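Local atomic coordinates of 6-phospho-beta-d glycosidase (Streptococcus pyogenes, PDB entry 5FOO), a protein that probably hydrolyses the beta-glycosidic bond of 6-phosphorylated beta-glucosides, as a family 1 glycoside hydrolase with a TIM-barrel fold. Residues A[315-319]-A[320-324]; A[181-185]-A[186-190]; A[398-401]-A[402-406]; A[324-327]-A[328-331]; A[209-212]-A[213-216]. The protein carries 1 engineered substitution. All coordinates share one frame; numbering follows the deposited sequence.

Contact 1 (A[315-319]-A[320-324]). With EDO (1,2-ethanediol), chain L; EDO (1,2-ethanediol), chain K.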
loop_
_atom_site.group_PDB
_atom_site.type_symbol
_atom_site.label_atom_id
_atom_site.label_comp_id
_atom_site.label_asym_id
_atom_site.label_seq_id
_atom_site.Cartn_x
_atom_site.Cartn_y
_atom_site.Cartn_z
ATOM N N PRO A 315 4.536 24.120 16.012
ATOM C CA PRO A 315 3.178 24.469 15.499
ATOM C C PRO A 315 2.114 23.379 15.803
ATOM O O PRO A 315 0.968 23.691 16.023
ATOM C CB PRO A 315 3.398 24.651 13.959
ATOM C CG PRO A 315 4.638 23.889 13.616
ATOM C CD PRO A 315 5.476 23.809 14.888
ATOM N N SER A 316 2.548 22.131 15.894
ATOM C CA SER A 316 1.693 20.966 16.034
ATOM C C SER A 316 2.606 19.794 16.486
ATOM O O SER A 316 3.784 19.798 16.189
ATOM C CB SER A 316 1.098 20.722 14.663
ATOM O OG SER A 316 0.336 19.560 14.624
ATOM N N TRP A 317 2.084 18.801 17.181
ATOM C CA TRP A 317 2.801 17.555 17.417
ATOM C C TRP A 317 3.217 16.886 16.085
ATOM O O TRP A 317 2.526 16.980 15.080
ATOM C CB TRP A 317 1.998 16.589 18.307
ATOM C CG TRP A 317 2.830 15.404 18.790
ATOM C CD1 TRP A 317 3.618 15.360 19.886
ATOM C CD2 TRP A 317 2.963 14.120 18.153
ATOM N NE1 TRP A 317 4.206 14.109 19.990
ATOM C CE2 TRP A 317 3.839 13.353 18.922
ATOM C CE3 TRP A 317 2.425 13.548 17.007
ATOM C CZ2 TRP A 317 4.188 12.040 18.581
ATOM C CZ3 TRP A 317 2.784 12.202 16.683
ATOM C CH2 TRP A 317 3.641 11.496 17.458
ATOM N N SER A 318 4.417 16.305 16.098
ATOM C CA SER A 318 4.919 15.505 15.005
ATOM C C SER A 318 5.849 14.416 15.571
ATOM O O SER A 318 6.553 14.659 16.530
ATOM C CB SER A 318 5.703 16.359 13.993
ATOM O OG SER A 318 6.506 15.510 13.220
ATOM N N PRO A 319 5.872 13.213 14.957
ATOM C CA PRO A 319 6.843 12.179 15.359
ATOM C C PRO A 319 8.276 12.630 15.157
ATOM O O PRO A 319 9.181 12.198 15.897
ATOM C CB PRO A 319 6.475 10.961 14.445
ATOM C CG PRO A 319 5.712 11.555 13.292
ATOM C CD PRO A 319 4.977 12.762 13.880
ATOM N N GLU A 320 8.465 13.543 14.204
ATOM C CA GLU A 320 9.759 14.168 13.910
ATOM C C GLU A 320 10.304 15.155 14.940
ATOM O O GLU A 320 11.433 15.673 14.783
ATOM C CB GLU A 320 9.775 14.792 12.494
ATOM C CG GLU A 320 9.494 13.755 11.402
ATOM C CD GLU A 320 10.019 14.116 10.012
ATOM O OE1 GLU A 320 10.319 15.289 9.737
ATOM O OE2 GLU A 320 10.096 13.208 9.158
ATOM N N TRP A 321 9.574 15.356 16.016
ATOM C CA TRP A 321 10.150 15.929 17.221
ATOM C C TRP A 321 11.282 15.065 17.723
ATOM O O TRP A 321 12.115 15.583 18.396
ATOM C CB TRP A 321 9.159 15.965 18.399
ATOM C CG TRP A 321 7.994 17.012 18.363
ATOM C CD1 TRP A 321 7.604 17.777 17.317
ATOM C CD2 TRP A 321 7.103 17.328 19.455
ATOM N NE1 TRP A 321 6.528 18.570 17.694
ATOM C CE2 TRP A 321 6.218 18.314 19.003
ATOM C CE3 TRP A 321 7.004 16.889 20.777
ATOM C CZ2 TRP A 321 5.209 18.866 19.829
ATOM C CZ3 TRP A 321 5.997 17.410 21.590
ATOM C CH2 TRP A 321 5.105 18.376 21.106
ATOM N N TYR A 322 11.255 13.738 17.501
ATOM C CA TYR A 322 12.217 12.839 18.109
ATOM C C TYR A 322 13.282 12.304 17.145
ATOM O O TYR A 322 14.126 11.513 17.572
ATOM C CB TYR A 322 11.492 11.674 18.804
ATOM C CG TYR A 322 10.570 12.153 19.877
ATOM C CD1 TYR A 322 11.066 12.640 21.057
ATOM C CD2 TYR A 322 9.191 12.248 19.651
ATOM C CE1 TYR A 322 10.220 13.170 22.030
ATOM C CE2 TYR A 322 8.323 12.740 20.621
ATOM C CZ TYR A 322 8.841 13.223 21.813
ATOM O OH TYR A 322 8.000 13.717 22.813
ATOM N N TYR A 323 13.243 12.688 15.867
ATOM C CA TYR A 323 14.248 12.222 14.918
ATOM C C TYR A 323 14.183 13.082 13.672
ATOM O O TYR A 323 13.165 13.628 13.405
ATOM C CB TYR A 323 14.009 10.718 14.537
ATOM C CG TYR A 323 12.664 10.420 13.875
ATOM C CD1 TYR A 323 12.499 10.551 12.500
ATOM C CD2 TYR A 323 11.547 10.075 14.640
ATOM C CE1 TYR A 323 11.241 10.346 11.867
ATOM C CE2 TYR A 323 10.280 9.859 14.037
ATOM C CZ TYR A 323 10.145 9.976 12.650
ATOM O OH TYR A 323 8.947 9.744 12.072
ATOM N N ASP A 324 15.286 13.130 12.927
ATOM C CA ASP A 324 15.390 13.716 11.630
ATOM C C ASP A 324 15.774 12.609 10.643
ATOM O O ASP A 324 16.435 11.645 11.022
ATOM C CB ASP A 324 16.576 14.737 11.545
ATOM C CG ASP A 324 16.354 16.024 12.351
ATOM O OD1 ASP A 324 15.309 16.200 12.994
ATOM O OD2 ASP A 324 17.285 16.848 12.371
HETATM C C1 EDO L . 13.163 16.498 10.629
HETATM O O1 EDO L . 13.673 17.657 9.899
HETATM C C2 EDO L . 12.635 16.883 12.024
HETATM O O2 EDO L . 12.947 16.016 13.166
HETATM C C1 EDO K . 12.751 18.675 15.452
HETATM O O1 EDO K . 12.832 18.403 16.881
HETATM C C2 EDO K . 11.357 19.189 15.080
HETATM O O2 EDO K . 11.068 18.741 13.745
#

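Contact 2 (A[181-185]-A[186-190])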
loop_
_atom_site.group_PDB
_atom_site.type_symbol
_atom_site.label_atom_id
_atom_site.label_comp_id
_atom_site.label_asym_id
_atom_site.label_seq_id
_atom_site.Cartn_x
_atom_site.Cartn_y
_atom_site.Cartn_z
ATOM N N PRO A 181 -6.220 16.695 2.969
ATOM C CA PRO A 181 -6.612 18.092 2.921
ATOM C C PRO A 181 -5.260 18.786 3.106
ATOM O O PRO A 181 -5.218 19.986 3.146
ATOM C CB PRO A 181 -7.516 18.328 4.133
ATOM C CG PRO A 181 -7.141 17.268 5.099
ATOM C CD PRO A 181 -6.715 16.087 4.223
ATOM N N ALA A 182 -4.167 18.018 3.195
ATOM C CA ALA A 182 -2.815 18.511 3.325
ATOM C C ALA A 182 -2.651 19.544 4.430
ATOM O O ALA A 182 -2.061 20.569 4.197
ATOM C CB ALA A 182 -2.370 19.112 2.004
ATOM N N ILE A 183 -3.144 19.256 5.609
ATOM C CA ILE A 183 -3.029 20.137 6.760
ATOM C C ILE A 183 -2.007 19.543 7.707
ATOM O O ILE A 183 -1.562 18.390 7.549
ATOM C CB ILE A 183 -4.390 20.397 7.503
ATOM C CG1 ILE A 183 -4.958 19.127 8.127
ATOM C CG2 ILE A 183 -5.414 21.034 6.565
ATOM C CD1 ILE A 183 -6.314 19.291 8.778
ATOM N N VAL A 184 -1.611 20.356 8.687
ATOM C CA VAL A 184 -0.566 19.979 9.589
ATOM C C VAL A 184 -1.243 19.986 10.926
ATOM O O VAL A 184 -1.487 21.061 11.478
ATOM C CB VAL A 184 0.633 20.964 9.446
ATOM C CG1 VAL A 184 1.739 20.672 10.447
ATOM C CG2 VAL A 184 1.217 20.857 8.076
ATOM N N ASP A 185 -1.623 18.814 11.449
ATOM C CA ASP A 185 -2.288 18.774 12.766
ATOM C C ASP A 185 -2.068 17.435 13.472
ATOM O O ASP A 185 -2.796 16.460 13.228
ATOM C CB ASP A 185 -3.769 19.096 12.575
ATOM C CG ASP A 185 -4.528 19.237 13.868
ATOM O OD1 ASP A 185 -4.147 18.606 14.863
ATOM O OD2 ASP A 185 -5.554 19.947 13.863
ATOM N N GLY A 186 -1.073 17.404 14.354
ATOM C CA GLY A 186 -0.613 16.163 15.011
ATOM C C GLY A 186 -1.707 15.511 15.854
ATOM O O GLY A 186 -1.831 14.317 15.907
ATOM N N LYS A 187 -2.505 16.310 16.528
ATOM C CA LYS A 187 -3.549 15.774 17.375
ATOM C C LYS A 187 -4.538 14.983 16.530
ATOM O O LYS A 187 -4.984 13.905 16.905
ATOM C CB LYS A 187 -4.270 16.908 18.074
ATOM C CG LYS A 187 -5.230 16.418 19.112
ATOM C CD LYS A 187 -5.260 17.279 20.368
ATOM C CE LYS A 187 -5.876 16.435 21.486
ATOM N NZ LYS A 187 -6.503 17.275 22.536
ATOM N N LYS A 188 -4.870 15.547 15.377
ATOM C CA LYS A 188 -5.695 14.866 14.418
ATOM C C LYS A 188 -5.034 13.645 13.788
ATOM O O LYS A 188 -5.667 12.586 13.650
ATOM C CB LYS A 188 -6.192 15.823 13.354
ATOM C CG LYS A 188 -7.305 16.743 13.826
ATOM C CD LYS A 188 -7.761 17.599 12.645
ATOM C CE LYS A 188 -8.777 18.667 13.054
ATOM N NZ LYS A 188 -9.108 19.385 11.778
ATOM N N ALA A 189 -3.780 13.789 13.419
ATOM C CA ALA A 189 -3.030 12.665 12.894
ATOM C C ALA A 189 -3.107 11.438 13.814
ATOM O O ALA A 189 -3.330 10.342 13.357
ATOM C CB ALA A 189 -1.610 13.053 12.691
ATOM N N VAL A 190 -2.893 11.650 15.112
ATOM C CA VAL A 190 -2.843 10.588 16.073
ATOM C C VAL A 190 -4.229 9.936 16.196
ATOM O O VAL A 190 -4.349 8.710 16.316
ATOM C CB VAL A 190 -2.330 11.123 17.417
ATOM C CG1 VAL A 190 -2.465 10.108 18.513
ATOM C CG2 VAL A 190 -0.868 11.507 17.262
#

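Contact 3 (A[398-401]-A[402-406])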
loop_
_atom_site.group_PDB
_atom_site.type_symbol
_atom_site.label_atom_id
_atom_site.label_comp_id
_atom_site.label_asym_id
_atom_site.label_seq_id
_atom_site.Cartn_x
_atom_site.Cartn_y
_atom_site.Cartn_z
ATOM N N THR A 398 16.519 -11.523 -4.285
ATOM C CA THR A 398 17.607 -12.337 -3.760
ATOM C C THR A 398 17.583 -12.249 -2.245
ATOM O O THR A 398 17.826 -13.255 -1.528
ATOM C CB THR A 398 18.968 -11.916 -4.304
ATOM O OG1 THR A 398 18.974 -12.084 -5.725
ATOM C CG2 THR A 398 20.029 -12.761 -3.736
ATOM N N TYR A 399 17.307 -11.059 -1.716
ATOM C CA TYR A 399 17.275 -10.965 -0.282
ATOM C C TYR A 399 15.990 -11.527 0.320
ATOM O O TYR A 399 16.028 -11.982 1.442
ATOM C CB TYR A 399 17.538 -9.560 0.195
ATOM C CG TYR A 399 18.997 -9.194 0.139
ATOM C CD1 TYR A 399 19.850 -9.549 1.172
ATOM C CD2 TYR A 399 19.510 -8.519 -0.946
ATOM C CE1 TYR A 399 21.193 -9.234 1.125
ATOM C CE2 TYR A 399 20.850 -8.182 -1.012
ATOM C CZ TYR A 399 21.681 -8.533 0.040
ATOM O OH TYR A 399 22.986 -8.193 -0.016
ATOM N N LEU A 400 14.882 -11.505 -0.419
ATOM C CA LEU A 400 13.653 -12.190 0.022
ATOM C C LEU A 400 13.919 -13.692 0.115
ATOM O O LEU A 400 13.538 -14.325 1.070
ATOM C CB LEU A 400 12.515 -11.915 -0.945
ATOM C CG LEU A 400 11.169 -12.322 -0.440
ATOM C CD1 LEU A 400 10.776 -11.509 0.789
ATOM C CD2 LEU A 400 10.153 -12.193 -1.548
ATOM N N HIS A 401 14.601 -14.232 -0.863
ATOM C CA HIS A 401 14.984 -15.671 -0.838
ATOM C C HIS A 401 15.835 -16.026 0.377
ATOM O O HIS A 401 15.522 -16.964 1.102
ATOM C CB HIS A 401 15.683 -16.105 -2.117
ATOM C CG HIS A 401 15.860 -17.592 -2.233
ATOM N ND1 HIS A 401 16.971 -18.243 -1.753
ATOM C CD2 HIS A 401 15.043 -18.556 -2.740
ATOM C CE1 HIS A 401 16.838 -19.546 -1.962
ATOM N NE2 HIS A 401 15.685 -19.754 -2.584
ATOM N N LYS A 402 16.837 -15.196 0.646
ATOM C CA LYS A 402 17.645 -15.315 1.853
ATOM C C LYS A 402 16.780 -15.336 3.099
ATOM O O LYS A 402 16.942 -16.169 3.947
ATOM C CB LYS A 402 18.719 -14.208 1.899
ATOM C CG LYS A 402 19.899 -14.506 2.829
ATOM C CD LYS A 402 20.709 -13.255 3.146
ATOM C CE LYS A 402 21.718 -13.441 4.271
ATOM N NZ LYS A 402 22.260 -12.113 4.696
ATOM N N GLY A 403 15.789 -14.475 3.193
ATOM C CA GLY A 403 14.888 -14.475 4.350
ATOM C C GLY A 403 14.009 -15.729 4.473
ATOM O O GLY A 403 13.845 -16.258 5.553
ATOM N N ILE A 404 13.460 -16.194 3.358
ATOM C CA ILE A 404 12.737 -17.481 3.336
ATOM C C ILE A 404 13.669 -18.645 3.754
ATOM O O ILE A 404 13.293 -19.468 4.513
ATOM C CB ILE A 404 12.159 -17.762 1.931
ATOM C CG1 ILE A 404 11.116 -16.654 1.579
ATOM C CG2 ILE A 404 11.553 -19.171 1.851
ATOM C CD1 ILE A 404 10.725 -16.502 0.116
ATOM N N GLU A 405 14.907 -18.677 3.263
ATOM C CA GLU A 405 15.850 -19.742 3.656
ATOM C C GLU A 405 16.158 -19.704 5.162
ATOM O O GLU A 405 16.391 -20.737 5.788
ATOM C CB GLU A 405 17.155 -19.683 2.848
ATOM C CG GLU A 405 17.772 -21.054 2.652
ATOM C CD GLU A 405 17.197 -21.819 1.437
ATOM O OE1 GLU A 405 16.003 -21.673 1.058
ATOM O OE2 GLU A 405 17.982 -22.556 0.814
ATOM N N ALA A 406 16.112 -18.520 5.749
ATOM C CA ALA A 406 16.373 -18.351 7.166
ATOM C C ALA A 406 15.150 -18.637 7.988
ATOM O O ALA A 406 15.177 -18.483 9.199
ATOM C CB ALA A 406 16.912 -16.927 7.422
#

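Contact 4 (A[324-327]-A[328-331]). Engineered in segment 328-331: His-331 (natural residue Arg). With EDO (1,2-ethanediol), chain L.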
loop_
_atom_site.group_PDB
_atom_site.type_symbol
_atom_site.label_atom_id
_atom_site.label_comp_id
_atom_site.label_asym_id
_atom_site.label_seq_id
_atom_site.Cartn_x
_atom_site.Cartn_y
_atom_site.Cartn_z
ATOM N N ASP A 324 15.286 13.130 12.927
ATOM C CA ASP A 324 15.390 13.716 11.630
ATOM C C ASP A 324 15.774 12.609 10.643
ATOM O O ASP A 324 16.435 11.645 11.022
ATOM C CB ASP A 324 16.576 14.737 11.545
ATOM C CG ASP A 324 16.354 16.024 12.351
ATOM O OD1 ASP A 324 15.309 16.200 12.994
ATOM O OD2 ASP A 324 17.285 16.848 12.371
ATOM N N PRO A 325 15.422 12.786 9.371
ATOM C CA PRO A 325 15.957 11.942 8.315
ATOM C C PRO A 325 17.454 12.038 8.257
ATOM O O PRO A 325 17.984 13.112 8.470
ATOM C CB PRO A 325 15.348 12.559 7.043
ATOM C CG PRO A 325 14.079 13.139 7.493
ATOM C CD PRO A 325 14.340 13.651 8.896
ATOM N N TYR A 326 18.154 10.940 7.945
ATOM C CA TYR A 326 19.584 10.987 7.817
ATOM C C TYR A 326 19.986 10.439 6.450
ATOM O O TYR A 326 19.392 9.465 5.964
ATOM C CB TYR A 326 20.216 10.239 8.978
ATOM C CG TYR A 326 21.686 9.981 8.830
ATOM C CD1 TYR A 326 22.603 11.028 8.910
ATOM C CD2 TYR A 326 22.169 8.700 8.548
ATOM C CE1 TYR A 326 23.969 10.782 8.789
ATOM C CE2 TYR A 326 23.520 8.444 8.385
ATOM C CZ TYR A 326 24.406 9.507 8.493
ATOM O OH TYR A 326 25.721 9.298 8.363
ATOM N N LEU A 327 20.957 11.082 5.810
ATOM C CA LEU A 327 21.545 10.568 4.581
ATOM C C LEU A 327 22.935 10.018 4.882
ATOM O O LEU A 327 23.752 10.689 5.502
ATOM C CB LEU A 327 21.566 11.633 3.477
ATOM C CG LEU A 327 20.431 11.532 2.449
ATOM C CD1 LEU A 327 19.094 12.078 2.995
ATOM C CD2 LEU A 327 20.895 12.233 1.175
ATOM N N MET A 328 23.167 8.779 4.455
ATOM C CA MET A 328 24.378 8.044 4.760
ATOM C C MET A 328 25.371 8.345 3.607
ATOM O O MET A 328 25.094 8.005 2.452
ATOM C CB MET A 328 24.108 6.520 4.867
ATOM C CG MET A 328 25.311 5.653 5.223
ATOM S SD MET A 328 25.011 3.871 5.146
ATOM C CE MET A 328 24.563 3.504 3.451
ATOM N N PRO A 329 26.514 8.974 3.925
ATOM C CA PRO A 329 27.523 9.107 2.888
ATOM C C PRO A 329 27.898 7.769 2.201
ATOM O O PRO A 329 28.126 6.777 2.859
ATOM C CB PRO A 329 28.728 9.739 3.651
ATOM C CG PRO A 329 28.130 10.359 4.920
ATOM C CD PRO A 329 26.985 9.460 5.257
ATOM N N GLY A 330 27.964 7.731 0.873
ATOM C CA GLY A 330 28.266 6.487 0.173
ATOM C C GLY A 330 27.010 5.632 -0.129
ATOM O O GLY A 330 27.139 4.571 -0.691
ATOM N N HIS A 331 25.784 6.109 0.121
ATOM C CA HIS A 331 24.597 5.258 -0.153
ATOM C C HIS A 331 24.416 5.086 -1.647
ATOM O O HIS A 331 24.821 5.954 -2.429
ATOM C CB HIS A 331 23.305 5.806 0.485
ATOM C CG HIS A 331 22.884 7.148 -0.036
ATOM N ND1 HIS A 331 23.348 8.322 0.492
ATOM C CD2 HIS A 331 22.071 7.495 -1.051
ATOM C CE1 HIS A 331 22.862 9.339 -0.184
ATOM N NE2 HIS A 331 22.087 8.862 -1.129
HETATM C C1 EDO L . 13.163 16.498 10.629
HETATM O O1 EDO L . 13.673 17.657 9.899
HETATM C C2 EDO L . 12.635 16.883 12.024
HETATM O O2 EDO L . 12.947 16.016 13.166
#

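Contact 5 (A[209-212]-A[213-216])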
loop_
_atom_site.group_PDB
_atom_site.type_symbol
_atom_site.label_atom_id
_atom_site.label_comp_id
_atom_site.label_asym_id
_atom_site.label_seq_id
_atom_site.Cartn_x
_atom_site.Cartn_y
_atom_site.Cartn_z
ATOM N N ARG A 209 -17.841 -12.620 10.501
ATOM C CA ARG A 209 -19.251 -12.834 10.640
ATOM C C ARG A 209 -20.008 -13.120 9.361
ATOM O O ARG A 209 -21.188 -13.434 9.457
ATOM C CB ARG A 209 -19.879 -11.598 11.260
ATOM C CG ARG A 209 -19.526 -11.485 12.717
ATOM C CD ARG A 209 -19.983 -10.144 13.247
ATOM N NE ARG A 209 -19.999 -10.068 14.713
ATOM C CZ ARG A 209 -20.362 -8.976 15.401
ATOM N NH1 ARG A 209 -20.707 -7.854 14.771
ATOM N NH2 ARG A 209 -20.375 -8.997 16.729
ATOM N N GLY A 210 -19.419 -12.979 8.179
ATOM C CA GLY A 210 -20.194 -13.251 6.972
ATOM C C GLY A 210 -20.546 -14.765 6.830
ATOM O O GLY A 210 -19.980 -15.652 7.530
ATOM N N PRO A 211 -21.478 -15.072 5.930
ATOM C CA PRO A 211 -21.840 -16.480 5.704
ATOM C C PRO A 211 -20.608 -17.316 5.493
ATOM O O PRO A 211 -19.606 -16.839 4.925
ATOM C CB PRO A 211 -22.685 -16.422 4.448
ATOM C CG PRO A 211 -23.268 -15.033 4.413
ATOM C CD PRO A 211 -22.361 -14.124 5.209
ATOM N N ALA A 212 -20.653 -18.570 5.914
ATOM C CA ALA A 212 -19.453 -19.389 5.875
ATOM C C ALA A 212 -18.802 -19.544 4.485
ATOM O O ALA A 212 -17.598 -19.610 4.380
ATOM C CB ALA A 212 -19.740 -20.749 6.452
ATOM N N GLU A 213 -19.601 -19.658 3.443
ATOM C CA GLU A 213 -19.077 -19.730 2.088
ATOM C C GLU A 213 -18.429 -18.384 1.542
ATOM O O GLU A 213 -17.796 -18.386 0.455
ATOM C CB GLU A 213 -20.123 -20.280 1.125
ATOM C CG GLU A 213 -21.307 -19.363 0.796
ATOM C CD GLU A 213 -22.382 -19.367 1.894
ATOM O OE1 GLU A 213 -22.115 -19.617 3.101
ATOM O OE2 GLU A 213 -23.515 -19.157 1.520
ATOM N N LEU A 214 -18.651 -17.284 2.258
ATOM C CA LEU A 214 -18.102 -15.947 1.924
ATOM C C LEU A 214 -17.006 -15.517 2.895
ATOM O O LEU A 214 -16.318 -14.508 2.650
ATOM C CB LEU A 214 -19.205 -14.898 1.916
ATOM C CG LEU A 214 -20.415 -15.191 1.038
ATOM C CD1 LEU A 214 -21.435 -14.051 1.082
ATOM C CD2 LEU A 214 -20.055 -15.537 -0.409
ATOM N N SER A 215 -16.752 -16.347 3.903
ATOM C CA SER A 215 -15.876 -15.969 4.994
ATOM C C SER A 215 -14.848 -17.001 5.239
ATOM O O SER A 215 -14.304 -17.055 6.318
ATOM C CB SER A 215 -16.695 -15.656 6.304
ATOM O OG SER A 215 -17.259 -16.818 6.914
ATOM N N ASP A 216 -14.553 -17.828 4.231
ATOM C CA ASP A 216 -13.563 -18.931 4.383
ATOM C C ASP A 216 -12.158 -18.598 3.917
ATOM O O ASP A 216 -11.279 -19.435 3.960
ATOM C CB ASP A 216 -14.054 -20.183 3.643
ATOM C CG ASP A 216 -14.370 -19.911 2.172
ATOM O OD1 ASP A 216 -14.701 -18.744 1.833
ATOM O OD2 ASP A 216 -14.350 -20.872 1.369
#

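Contact 1 (A[315-319]-A[320-324])
A short 3-10 turn in the long loop between strands 302-305 and 324-325 brings Ser-318 and Pro-319 against Trp-321, Tyr-322 and Tyr-323. Two backbone bonds define it. Trp-321 N donates to Ser-318 O at 3.1 Å, and Tyr-322 N donates to Pro-319 O at 3.0 Å. The side chain of Ser-318 adds a third bond, because OG accepts from Glu-320 N at 2.9 Å. This bond is bent, with an N-H...O angle of 141°. With its CG anti to the carbonyl carbon (chi1 -73°), the Trp-321 indole folds back along the chain toward Trp-317. The two indoles form an edge-to-face pair, with planes 55° apart. CD1 of Trp-317 comes over the face of the Trp-321 six-membered ring and lies 3.6 Å from CZ3. Ser-318 O sits over the same indole. At the edge of that ring, Trp-321 NE1 makes a weak bond to Ser-316 O at 3.4 Å.

This loop belongs to the family 1 TIM barrel and packs on helices 235-258 and 263-271, outside the eight-stranded sheet. Asp-272 OD2 takes hydrogen bonds from both Trp-317 NE1 and Tyr-322 OH, so one carboxylate oxygen ties two rings of the turn.

Tyr-323 crosses Pro-319 on the buried side. Its CE2 is 3.2 Å from Pro-319 O, and its OH is 3.6 Å from Pro-319 CB. The same hydroxyl is hydrogen-bonded to Asn-248 ND2 of helix 235-258.

Contact 2 (A[181-185]-A[186-190])
Asp-185 and Lys-188 meet at the start of helix 186-208, their side chains slanting across one another. The carboxylate of Asp-185 lies against the aliphatic part of the lysine. OD2 is 3.4 Å from Lys-188 CD and 3.6 Å from Lys-188 CE. The other oxygen, OD1, turns to the backbone and accepts from Lys-188 N at 3.2 Å. That bond is nearly straight, at 170°, but the donor stands well above the carboxylate plane. Asp-185 is therefore the N-cap of the helix. Its CG is anti to the backbone N (chi1 -174°), and this turns the carboxylate toward the first helical turn. The bond engages an N-H that has no helical carbonyl before it. The positive end of the helix dipole would probably stabilise the negative charge of Asp-185.

Lys-188 runs out as an extended chain past the carboxylate. Its NZ stops 4.2 Å from Asp-185 OD2, so the opposite charges are near but form no salt bridge. Ile-183 crosses the lysine at about a right angle, with CD1 at 4.1 Å from NZ. The amine also has a weak, long ion pair with Glu-134.

Behind the cap, Ala-189 N donates to Asp-185 O at 2.9 Å as the first helical bond. Gly-186 N donates to Ser-316 OG of the loop before strand 324-325. Lys-188 and Ala-189 rest on Tyr-174 of helix 166-174, while Val-190 reaches Trp-317 in that loop.

Contact 3 (A[398-401]-A[402-406])
Leu-400 and Ile-404 pack one turn apart on the inner side of helix 387-405, one of the helices around the TIM barrel. Leu-400 CG is 4.2 Å from Ile-404 CD1. Ile-404 CG1 also lies 3.4 Å from Leu-400 O. This is the tight side. Both side chains pack on Cys-410 of strand 410-416 and on Phe-8.

The backbone bonds are those of a regular alpha helix. Ile-404 N donates to Leu-400 O at 3.0 Å, and Glu-405 N donates to His-401 O at 2.8 Å.

The solvent side, with the exposed Lys-402 and Glu-405, is looser. Lys-402 is extended, and its CD comes no nearer than 4.3 Å to Tyr-399 CD1. Its charged end has a cation-pi contact with Tyr-347 of helix 344-356. Tyr-399 also packs on that helix.

The His-401 ring lies at the border between the two sides. Its NE2 bonds to Ala-3 O, and the ring meets Phe-4 edge-to-face. Its CG is anti to the backbone N (chi1 -170°), which carries it to the side where Glu-405 follows one turn later. His-401 and Glu-405 lie side by side and point the same way, with ring and carboxylate planes 44° apart. The glutamate chain bends at chi2 and brings its carboxylate near the ring without a hydrogen bond. The closest approach of the two side chains is His-401 CE1 to Glu-405 OE1, at 3.8 Å.

Contact 4 (A[324-327]-A[328-331])
A type II beta turn from Met-328 to His-331 follows edge strand 324-325, and the side chains of Tyr-326 and Leu-327 lean onto it. The OH of Tyr-326 is 3.4 Å from Pro-329 CD, and the two side chains cross at about a right angle. The Tyr-326 ring also lies by the backbone of Met-328, whose N is over one face, toward the rim. Tyr-326 CE2 is 3.7 Å from Met-328 CA. The phenol gets there because its CG is anti to the backbone N (chi1 169°), which lays the ring forward along the chain.

Within the turn, Met-328 O takes two bonds from His-331. His-331 N donates to Met-328 O at 3.1 Å and closes the turn. His-331 ND1 donates to Met-328 O at 2.6 Å, and that oxygen lies almost in the plane of the imidazole. The two donors reach the oxygen from opposite faces of the carbonyl plane. His-331 is an engineered residue, arginine in the natural protein. Its CE1 meets Leu-327 CD2 at 3.8 Å, the leucine slanting past the imidazole.

Gly-330 has a positive phi of 88°, the conformation that the third position of such a turn requires. Met-328 and His-331 also touch Glu-340 of strand 339-341. Pro-329 and Gly-330 fill the two central positions, a pairing typical of type II beta turns, here at the surface of the TIM-barrel protein.

Contact 5 (A[209-212]-A[213-216])
Pro-211 to Ser-215 form a tight surface turn, in which Leu-214 N donates to Pro-211 O at 2.9 Å and Ser-215 N makes a weak bond to Ala-212 O at 3.4 Å.

Ser-215 carries the main polar side-chain contact. Its OG lies between two backbone oxygens, 3.0 Å from Gly-210 O and 3.1 Å from Pro-211 O. It has one proton to give, and the two oxygens compete for it. The chi1 of 71° places OG between the backbone N and the carbonyl carbon of Ser-215, facing the earlier part of the turn.

Leu-214 leans on the proline, with Leu-214 CD1 3.9 Å from Pro-211 CG. The Glu-213 chain bends at chi2, doubles back and brings its carboxylate to a different atom of the same proline: Glu-213 OE1 is 3.5 Å from Pro-211 CB. Glu-213 OE1 is also 3.3 Å from Ala-212 N, but the angle is too poor for a hydrogen bond. Asp-216 lies at the far end, with CB 3.7 Å from Ala-212 O. Its OD1 forms a salt bridge with Lys-158.

The turn lies in the loop joining helix 186-208 to barrel strand 218-224. It is thus part of an alpha-to-beta connection of the TIM barrel. Its bonds are mainly backbone to backbone or serine to backbone, and its apolar contact is a small one between Pro-211 and Leu-214. Its polar bonds are mostly local and one is weak; the Asp-216 to Lys-158 salt bridge ties the turn to the rest of the chain.

How the contacts relate
Contacts 1 and 2 touch directly through the side chains of Ser-316 and Trp-317, with centres about 12 Å apart. Thus the loop of contact 1 rests on the capped helix start of contact 2. Contact 4 continues from contact 1 through Asp-324, their centres about 19 Å apart. Both touch one 1,2-ethanediol molecule, probably from the crystallisation liquor. Contact 3 is across the chain's centre from contact 2. Contact 5 is remote, its centre about 48 Å from that of contact 4. None of the five contacts contains a residue of the 6-phosphocyclophellitol pocket, which includes Glu-165 and Glu-366. Helix 186-208 runs from contact 2 to the loop of contact 5.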